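Local coordinates for laccase (Uncultured bacterium, PDB 4F7K), which probably oxidises phenolic and related substrates with molecular oxygen, as a bacterial laccase of the multicopper oxidase family, at residues H104-A112 with H399-A408; V209-P219 with E274-E282. One frame throughout, in Å; residues are numbered along the deposited sequence.

Interaction 1. Residues H104-A112 with H399-A408; sequences HNRSWEQVA and HCHMLGHQAA
The indole of Trp108 lies between Ala408 on one face and Asn105 CB on the other. Ala408 CA stands 3.7 Å from the centroid of the five-membered ring and 9° off its normal, a CH-pi contact, although Ala408 is poorly ordered. At the indole edge, Trp108 CZ3 comes within 4.4 Å of His399 NE2. The two histidines, set two residues apart on the strand, meet Ser107 differently: its CB sits at the edge of His399, in the ring plane and 3.7 Å from NE2, but over a face of His401, 4.3 Å from the centroid and 20° off the normal. In both, CG is anti to the backbone N (chi1 -178° for His399), which carries the rings out toward Ser107. Ser107 O lies 3.0 Å from His401 CE1, while His401 NE2 hydrogen-bonds to Asp194, a bond that helps fix the ring's rotation. Trp108 CB also packs on Ala407 CB, at 4.1 Å. Were Trp108 an alanine, Ala408 CA would probably lose the ring face it packs on, and a gap would open beside His399. Within the type II turn Met402-His405, His405 ND1 donates to Leu403 O (2.9 Å). The sequence HCHMLGH matches the HCHxxxH copper-binding motif of laccases, in which the histidines and the cysteine usually ligate copper. Ser107 CB on both imidazoles and Trp108 against Ala407 and Ala408 make this largely a packing contact. His399 NE2 and His401 ND1 are buried without a partner in the model; in the copper-loaded enzyme such nitrogens might face metal.

Interaction 2. Residues V209-P219 with E274-E282; sequences VALDGMPIVDP and EIPALPPNE
This is a mainly apolar contact, supplemented by one bridging water, between the beta hairpin in 209-219, at the edge of a six-stranded sheet, and the extended, proline-rich segment 274-282, which has no regular secondary structure. Leu278 is its centre. With CG anti to its carbonyl carbon (chi1 -66°), the side chain reaches into the hairpin, where CD1 lies 3.6 Å from Val209 CG2 and 3.8 Å from Ala210 CB. Its CB rests 3.7 Å from Pro215 CB on the other strand, the two side chains crossing at about a right angle. The hairpin has the type I' turn Leu211-Met214, in which Gly213 has a positive phi (79°), where a side chain would press on the preceding carbonyl O; on the neighbouring strand Asp234 faces both Val209 and Ala210, a classic beta bulge. The sheet is consistent with the second cupredoxin-like domain of a three-domain multicopper oxidase, and 274-282 probably belongs to the connection toward the third. A water donates to Val209 O and to Ile216 O, each 2.6 Å away, and accepts from Leu278 N at 2.9 Å. Three bonds thus grip the water where backbone meets backbone. Toward Glu274, Val209 CG1 meets Ile275 CG2 at 4.0 Å, and Pro219 CG packs near Ala277 CB. In the other direction Asn281 is buried against Met214 and Pro215, its CB 3.8 Å from Met214 SD.

The two contacts lie on opposite sides of the chain's centre, the centres of interactions 1 and 2 being about 15 and 17 Å from it. Those two centres are about 30 Å apart and the nearest atoms about 12 Å, so neither contact touches the other. Along the sequence, both segments of interaction 2 fall between those of interaction 1. Interaction 1 joins what are probably the first and third cupredoxin domains, the pair between which the trinuclear copper cluster sits in laccases, whereas interaction 2 packs a hairpin of the middle one against a connecting segment. That hairpin also reaches toward the last part of the chain, since Asp212 forms a salt bridge with Arg373.

Interaction 1. Residues H104-A112 with H399-A408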
loop_
_atom_site.group_PDB
_atom_site.type_symbol
_atom_site.label_atom_id
_atom_site.label_comp_id
_atom_site.label_asym_id
_atom_site.label_seq_id
_atom_site.Cartn_x
_atom_site.Cartn_y
_atom_site.Cartn_z
ATOM N N HIS A 104 -2.389 9.881 8.530
ATOM C CA HIS A 104 -3.832 9.664 8.336
ATOM C C HIS A 104 -4.437 10.549 7.250
ATOM O O HIS A 104 -5.483 10.210 6.694
ATOM C CB HIS A 104 -4.581 9.941 9.644
ATOM C CG HIS A 104 -4.856 11.394 9.868
ATOM N ND1 HIS A 104 -3.858 12.298 10.217
ATOM C CD2 HIS A 104 -5.992 12.116 9.722
ATOM C CE1 HIS A 104 -4.387 13.508 10.315
ATOM N NE2 HIS A 104 -5.680 13.421 10.032
ATOM N N ASN A 105 -3.811 11.700 6.984
ATOM C CA ASN A 105 -4.352 12.654 6.031
ATOM C C ASN A 105 -3.583 12.709 4.701
ATOM O O ASN A 105 -3.779 13.632 3.898
ATOM C CB ASN A 105 -4.428 14.055 6.663
ATOM C CG ASN A 105 -3.077 14.588 7.072
ATOM O OD1 ASN A 105 -2.036 13.932 6.899
ATOM N ND2 ASN A 105 -3.084 15.779 7.647
ATOM N N ARG A 106 -2.750 11.705 4.454
ATOM C CA ARG A 106 -1.877 11.707 3.278
ATOM C C ARG A 106 -2.577 11.877 1.902
ATOM O O ARG A 106 -2.009 12.493 0.947
ATOM C CB ARG A 106 -0.951 10.486 3.287
ATOM C CG ARG A 106 0.175 10.640 2.280
ATOM C CD ARG A 106 1.257 9.575 2.353
ATOM N NE ARG A 106 2.145 9.756 1.198
ATOM C CZ ARG A 106 2.063 9.004 0.104
ATOM N NH1 ARG A 106 1.187 7.994 0.072
ATOM N NH2 ARG A 106 2.859 9.228 -0.947
ATOM N N SER A 107 -3.824 11.423 1.828
ATOM C CA SER A 107 -4.571 11.439 0.565
ATOM C C SER A 107 -5.079 12.796 0.216
ATOM O O SER A 107 -5.452 13.038 -0.928
ATOM C CB SER A 107 -5.748 10.479 0.618
ATOM O OG SER A 107 -5.265 9.164 0.548
ATOM N N TRP A 108 -5.097 13.697 1.190
ATOM C CA TRP A 108 -5.616 15.031 0.918
ATOM C C TRP A 108 -4.727 16.180 1.403
ATOM O O TRP A 108 -5.101 17.341 1.283
ATOM C CB TRP A 108 -7.048 15.174 1.449
ATOM C CG TRP A 108 -7.176 15.292 2.942
ATOM C CD1 TRP A 108 -7.091 16.440 3.681
ATOM C CD2 TRP A 108 -7.431 14.233 3.875
ATOM N NE1 TRP A 108 -7.253 16.162 5.019
ATOM C CE2 TRP A 108 -7.468 14.817 5.167
ATOM C CE3 TRP A 108 -7.613 12.844 3.750
ATOM C CZ2 TRP A 108 -7.710 14.071 6.317
ATOM C CZ3 TRP A 108 -7.860 12.092 4.905
ATOM C CH2 TRP A 108 -7.902 12.706 6.169
ATOM N N GLU A 109 -3.558 15.870 1.948
ATOM C CA GLU A 109 -2.637 16.927 2.331
ATOM C C GLU A 109 -1.309 16.746 1.617
ATOM O O GLU A 109 -0.553 15.818 1.931
ATOM C CB GLU A 109 -2.379 16.929 3.852
ATOM C CG GLU A 109 -3.595 17.295 4.701
ATOM C CD GLU A 109 -4.017 18.783 4.671
ATOM O OE1 GLU A 109 -3.334 19.647 4.042
ATOM O OE2 GLU A 109 -5.057 19.081 5.307
ATOM N N GLN A 110 -1.024 17.688 0.721
ATOM C CA GLN A 110 0.192 17.704 -0.069
ATOM C C GLN A 110 1.453 17.708 0.808
ATOM O O GLN A 110 2.384 17.026 0.466
ATOM C CB GLN A 110 0.196 18.889 -1.070
ATOM C CG GLN A 110 1.485 19.034 -1.973
ATOM C CD GLN A 110 1.766 17.801 -2.860
ATOM O OE1 GLN A 110 1.100 17.586 -3.887
ATOM N NE2 GLN A 110 2.765 17.002 -2.470
ATOM N N VAL A 111 1.471 18.441 1.923
ATOM C CA VAL A 111 2.643 18.426 2.830
ATOM C C VAL A 111 3.003 17.041 3.346
ATOM O O VAL A 111 4.175 16.777 3.636
ATOM C CB VAL A 111 2.489 19.297 4.134
ATOM C CG1 VAL A 111 2.980 20.691 3.921
ATOM C CG2 VAL A 111 1.055 19.216 4.759
ATOM N N ALA A 112 2.002 16.171 3.478
ATOM C CA ALA A 112 2.222 14.813 3.992
ATOM C C ALA A 112 2.775 13.849 2.917
ATOM O O ALA A 112 2.884 12.613 3.136
ATOM C CB ALA A 112 0.920 14.281 4.591
ATOM N N HIS A 399 -12.900 4.831 3.297
ATOM C CA HIS A 399 -12.319 6.025 2.717
ATOM C C HIS A 399 -12.418 5.931 1.213
ATOM O O HIS A 399 -11.856 5.026 0.630
ATOM C CB HIS A 399 -10.865 6.186 3.184
ATOM C CG HIS A 399 -10.196 7.424 2.674
ATOM N ND1 HIS A 399 -10.894 8.568 2.340
ATOM C CD2 HIS A 399 -8.890 7.705 2.457
ATOM C CE1 HIS A 399 -10.051 9.494 1.927
ATOM N NE2 HIS A 399 -8.828 8.996 1.986
ATOM N N CYS A 400 -13.171 6.854 0.603
ATOM C CA CYS A 400 -13.269 6.917 -0.846
ATOM C C CYS A 400 -12.582 8.177 -1.328
ATOM O O CYS A 400 -12.994 9.290 -0.981
ATOM C CB CYS A 400 -14.728 6.880 -1.294
ATOM S SG CYS A 400 -15.602 5.421 -0.604
ATOM N N HIS A 401 -11.517 8.009 -2.096
ATOM C CA HIS A 401 -10.750 9.163 -2.577
ATOM C C HIS A 401 -10.906 9.301 -4.079
ATOM O O HIS A 401 -10.560 8.380 -4.823
ATOM C CB HIS A 401 -9.263 9.031 -2.225
ATOM C CG HIS A 401 -8.403 10.130 -2.780
ATOM N ND1 HIS A 401 -8.417 11.415 -2.280
ATOM C CD2 HIS A 401 -7.478 10.125 -3.772
ATOM C CE1 HIS A 401 -7.546 12.155 -2.946
ATOM N NE2 HIS A 401 -6.967 11.397 -3.860
ATOM N N MET A 402 -11.410 10.457 -4.502
ATOM C CA MET A 402 -11.415 10.827 -5.904
ATOM C C MET A 402 -9.985 11.188 -6.387
ATOM O O MET A 402 -9.356 12.149 -5.906
ATOM C CB MET A 402 -12.412 11.969 -6.182
ATOM C CG MET A 402 -12.644 12.261 -7.722
ATOM S SD MET A 402 -13.947 13.549 -7.949
ATOM C CE MET A 402 -13.795 13.947 -9.656
ATOM N N LEU A 403 -9.498 10.395 -7.330
ATOM C CA LEU A 403 -8.164 10.569 -7.865
ATOM C C LEU A 403 -8.006 11.961 -8.504
ATOM O O LEU A 403 -8.845 12.395 -9.302
ATOM C CB LEU A 403 -7.840 9.455 -8.855
ATOM C CG LEU A 403 -7.192 8.183 -8.251
ATOM C CD1 LEU A 403 -8.066 7.416 -7.273
ATOM C CD2 LEU A 403 -6.660 7.251 -9.326
ATOM N N GLY A 404 -6.952 12.669 -8.105
ATOM C CA GLY A 404 -6.617 13.937 -8.710
ATOM C C GLY A 404 -7.329 15.069 -8.018
ATOM O O GLY A 404 -7.268 16.212 -8.450
ATOM N N HIS A 405 -8.022 14.747 -6.945
ATOM C CA HIS A 405 -8.842 15.733 -6.291
ATOM C C HIS A 405 -8.506 15.854 -4.815
ATOM O O HIS A 405 -8.203 14.871 -4.134
ATOM C CB HIS A 405 -10.332 15.462 -6.554
ATOM C CG HIS A 405 -10.728 15.705 -7.982
ATOM N ND1 HIS A 405 -10.364 14.861 -9.011
ATOM C CD2 HIS A 405 -11.418 16.721 -8.556
ATOM C CE1 HIS A 405 -10.824 15.339 -10.154
ATOM N NE2 HIS A 405 -11.474 16.462 -9.905
ATOM N N GLN A 406 -8.560 17.085 -4.340
ATOM C CA GLN A 406 -8.281 17.393 -2.960
ATOM C C GLN A 406 -9.495 17.075 -2.117
ATOM O O GLN A 406 -10.476 17.801 -2.116
ATOM C CB GLN A 406 -7.920 18.862 -2.829
ATOM C CG GLN A 406 -6.446 19.115 -2.879
ATOM C CD GLN A 406 -5.775 18.676 -1.616
ATOM O OE1 GLN A 406 -6.402 18.056 -0.764
ATOM N NE2 GLN A 406 -4.495 18.995 -1.477
ATOM N N ALA A 407 -9.411 15.967 -1.405
ATOM C CA ALA A 407 -10.470 15.509 -0.530
ATOM C C ALA A 407 -10.183 16.020 0.868
ATOM O O ALA A 407 -9.295 16.844 1.063
ATOM C CB ALA A 407 -10.468 14.000 -0.445
ATOM N N ALA A 408 -10.972 15.558 1.830
ATOM C CA ALA A 408 -10.817 15.972 3.214
ATOM C C ALA A 408 -11.384 14.898 4.127
ATOM O O ALA A 408 -11.470 13.735 3.741
ATOM C CB ALA A 408 -11.490 17.295 3.455
#

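Interaction 2. Residues V209-P219 with E274-E282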
loop_
_atom_site.group_PDB
_atom_site.type_symbol
_atom_site.label_atom_id
_atom_site.label_comp_id
_atom_site.label_asym_id
_atom_site.label_seq_id
_atom_site.Cartn_x
_atom_site.Cartn_y
_atom_site.Cartn_z
ATOM N N VAL A 209 2.397 -13.763 -6.072
ATOM C CA VAL A 209 2.051 -14.695 -5.006
ATOM C C VAL A 209 1.163 -14.118 -3.896
ATOM O O VAL A 209 0.610 -14.888 -3.102
ATOM C CB VAL A 209 3.307 -15.345 -4.386
ATOM C CG1 VAL A 209 4.056 -16.141 -5.452
ATOM C CG2 VAL A 209 4.221 -14.240 -3.742
ATOM N N ALA A 210 1.034 -12.793 -3.830
ATOM C CA ALA A 210 0.101 -12.144 -2.888
ATOM C C ALA A 210 -0.432 -10.806 -3.399
ATOM O O ALA A 210 0.213 -10.138 -4.207
ATOM C CB ALA A 210 0.767 -11.946 -1.503
ATOM N N LEU A 211 -1.621 -10.432 -2.935
ATOM C CA LEU A 211 -2.128 -9.073 -3.158
ATOM C C LEU A 211 -2.579 -8.458 -1.835
ATOM O O LEU A 211 -3.265 -9.122 -1.031
ATOM C CB LEU A 211 -3.257 -9.037 -4.189
ATOM C CG LEU A 211 -2.981 -9.706 -5.544
ATOM C CD1 LEU A 211 -4.286 -10.030 -6.274
ATOM C CD2 LEU A 211 -2.071 -8.849 -6.419
ATOM N N ASP A 212 -2.190 -7.194 -1.619
ATOM C CA ASP A 212 -2.567 -6.481 -0.398
ATOM C C ASP A 212 -2.234 -7.268 0.888
ATOM O O ASP A 212 -3.011 -7.309 1.846
ATOM C CB ASP A 212 -4.030 -6.069 -0.450
ATOM C CG ASP A 212 -4.315 -5.049 -1.567
ATOM O OD1 ASP A 212 -3.372 -4.628 -2.264
ATOM O OD2 ASP A 212 -5.487 -4.665 -1.738
ATOM N N GLY A 213 -1.070 -7.891 0.904
ATOM C CA GLY A 213 -0.648 -8.632 2.093
ATOM C C GLY A 213 -1.298 -9.995 2.224
ATOM O O GLY A 213 -1.006 -10.710 3.167
ATOM N N MET A 214 -2.152 -10.369 1.273
ATOM C CA MET A 214 -2.894 -11.649 1.342
ATOM C C MET A 214 -2.509 -12.616 0.239
ATOM O O MET A 214 -2.792 -12.354 -0.931
ATOM C CB MET A 214 -4.415 -11.445 1.325
ATOM C CG MET A 214 -4.937 -10.686 2.511
ATOM S SD MET A 214 -4.799 -11.631 4.032
ATOM C CE MET A 214 -4.846 -10.291 5.218
ATOM N N PRO A 215 -1.860 -13.731 0.615
ATOM C CA PRO A 215 -1.450 -14.812 -0.288
ATOM C C PRO A 215 -2.613 -15.355 -1.120
ATOM O O PRO A 215 -3.721 -15.499 -0.608
ATOM C CB PRO A 215 -0.955 -15.900 0.671
ATOM C CG PRO A 215 -0.563 -15.166 1.891
ATOM C CD PRO A 215 -1.560 -14.053 2.017
ATOM N N ILE A 216 -2.349 -15.615 -2.399
ATOM C CA ILE A 216 -3.332 -16.195 -3.288
ATOM C C ILE A 216 -3.032 -17.683 -3.428
ATOM O O ILE A 216 -1.864 -18.098 -3.407
ATOM C CB ILE A 216 -3.379 -15.511 -4.672
ATOM C CG1 ILE A 216 -2.088 -15.731 -5.469
ATOM C CG2 ILE A 216 -3.704 -14.008 -4.535
ATOM C CD1 ILE A 216 -2.051 -14.922 -6.791
ATOM N N VAL A 217 -4.096 -18.470 -3.567
ATOM C CA VAL A 217 -3.988 -19.924 -3.652
ATOM C C VAL A 217 -3.099 -20.379 -4.811
ATOM O O VAL A 217 -2.151 -21.150 -4.604
ATOM C CB VAL A 217 -5.375 -20.614 -3.631
ATOM C CG1 VAL A 217 -5.265 -22.109 -3.988
ATOM C CG2 VAL A 217 -6.013 -20.453 -2.250
ATOM N N ASP A 218 -3.377 -19.890 -6.014
ATOM C CA ASP A 218 -2.536 -20.250 -7.151
ATOM C C ASP A 218 -1.815 -19.042 -7.702
ATOM O O ASP A 218 -2.452 -18.115 -8.175
ATOM C CB ASP A 218 -3.331 -20.967 -8.252
ATOM C CG ASP A 218 -3.900 -22.284 -7.783
ATOM O OD1 ASP A 218 -3.144 -23.285 -7.722
ATOM O OD2 ASP A 218 -5.108 -22.314 -7.472
ATOM N N PRO A 219 -0.472 -19.057 -7.636
ATOM C CA PRO A 219 0.348 -17.944 -8.117
ATOM C C PRO A 219 0.046 -17.652 -9.589
ATOM O O PRO A 219 -0.265 -18.561 -10.348
ATOM C CB PRO A 219 1.777 -18.456 -7.923
ATOM C CG PRO A 219 1.660 -19.502 -6.843
ATOM C CD PRO A 219 0.359 -20.171 -7.139
ATOM N N GLU A 274 9.996 -24.840 -8.807
ATOM C CA GLU A 274 8.705 -24.173 -8.874
ATOM C C GLU A 274 8.715 -22.913 -7.995
ATOM O O GLU A 274 9.306 -22.910 -6.906
ATOM C CB GLU A 274 7.607 -25.126 -8.395
ATOM N N ILE A 275 8.080 -21.840 -8.462
ATOM C CA ILE A 275 7.830 -20.713 -7.580
ATOM C C ILE A 275 6.747 -21.164 -6.596
ATOM O O ILE A 275 5.614 -21.435 -7.004
ATOM C CB ILE A 275 7.381 -19.434 -8.335
ATOM C CG1 ILE A 275 8.582 -18.681 -8.914
ATOM C CG2 ILE A 275 6.620 -18.533 -7.413
ATOM C CD1 ILE A 275 8.972 -19.128 -10.311
ATOM N N PRO A 276 7.089 -21.242 -5.296
ATOM C CA PRO A 276 6.144 -21.794 -4.324
ATOM C C PRO A 276 5.015 -20.792 -4.052
ATOM O O PRO A 276 5.149 -19.604 -4.365
ATOM C CB PRO A 276 7.010 -21.962 -3.081
ATOM C CG PRO A 276 7.943 -20.760 -3.160
ATOM C CD PRO A 276 8.250 -20.607 -4.633
ATOM N N ALA A 277 3.909 -21.271 -3.491
ATOM C CA ALA A 277 2.860 -20.378 -3.017
ATOM C C ALA A 277 3.163 -19.964 -1.573
ATOM O O ALA A 277 3.811 -20.705 -0.825
ATOM C CB ALA A 277 1.505 -21.063 -3.110
ATOM N N LEU A 278 2.692 -18.785 -1.185
ATOM C CA LEU A 278 2.815 -18.338 0.210
ATOM C C LEU A 278 1.816 -19.072 1.126
ATOM O O LEU A 278 0.696 -19.378 0.703
ATOM C CB LEU A 278 2.650 -16.809 0.322
ATOM C CG LEU A 278 3.741 -15.956 -0.339
ATOM C CD1 LEU A 278 3.384 -14.488 -0.287
ATOM C CD2 LEU A 278 5.113 -16.179 0.297
ATOM N N PRO A 279 2.220 -19.353 2.381
ATOM C CA PRO A 279 1.283 -19.945 3.351
ATOM C C PRO A 279 0.107 -18.995 3.607
ATOM O O PRO A 279 0.304 -17.765 3.658
ATOM C CB PRO A 279 2.132 -20.127 4.618
ATOM C CG PRO A 279 3.355 -19.297 4.419
ATOM C CD PRO A 279 3.578 -19.188 2.939
ATOM N N PRO A 280 -1.113 -19.542 3.729
ATOM C CA PRO A 280 -2.284 -18.663 3.767
ATOM C C PRO A 280 -2.409 -17.934 5.096
ATOM O O PRO A 280 -1.872 -18.381 6.099
ATOM C CB PRO A 280 -3.476 -19.634 3.574
ATOM C CG PRO A 280 -2.863 -20.968 3.186
ATOM C CD PRO A 280 -1.501 -20.971 3.802
ATOM N N ASN A 281 -3.090 -16.799 5.074
ATOM C CA ASN A 281 -3.491 -16.074 6.284
ATOM C C ASN A 281 -4.894 -16.528 6.635
ATOM O O ASN A 281 -5.580 -17.032 5.762
ATOM C CB ASN A 281 -3.471 -14.555 6.011
ATOM C CG ASN A 281 -2.070 -13.997 5.960
ATOM O OD1 ASN A 281 -1.789 -13.010 5.240
ATOM N ND2 ASN A 281 -1.174 -14.599 6.740
ATOM N N GLU A 282 -5.343 -16.336 7.874
ATOM C CA GLU A 282 -6.697 -16.764 8.243
ATOM C C GLU A 282 -7.775 -15.924 7.541
ATOM O O GLU A 282 -7.926 -14.732 7.816
ATOM C CB GLU A 282 -6.903 -16.750 9.763
ATOM C CG GLU A 282 -5.881 -17.561 10.585
ATOM C CD GLU A 282 -6.108 -19.080 10.597
ATOM O OE1 GLU A 282 -7.262 -19.564 10.432
ATOM O OE2 GLU A 282 -5.101 -19.805 10.811
HETATM O O HOH W 1 0.562 -17.480 -2.693
#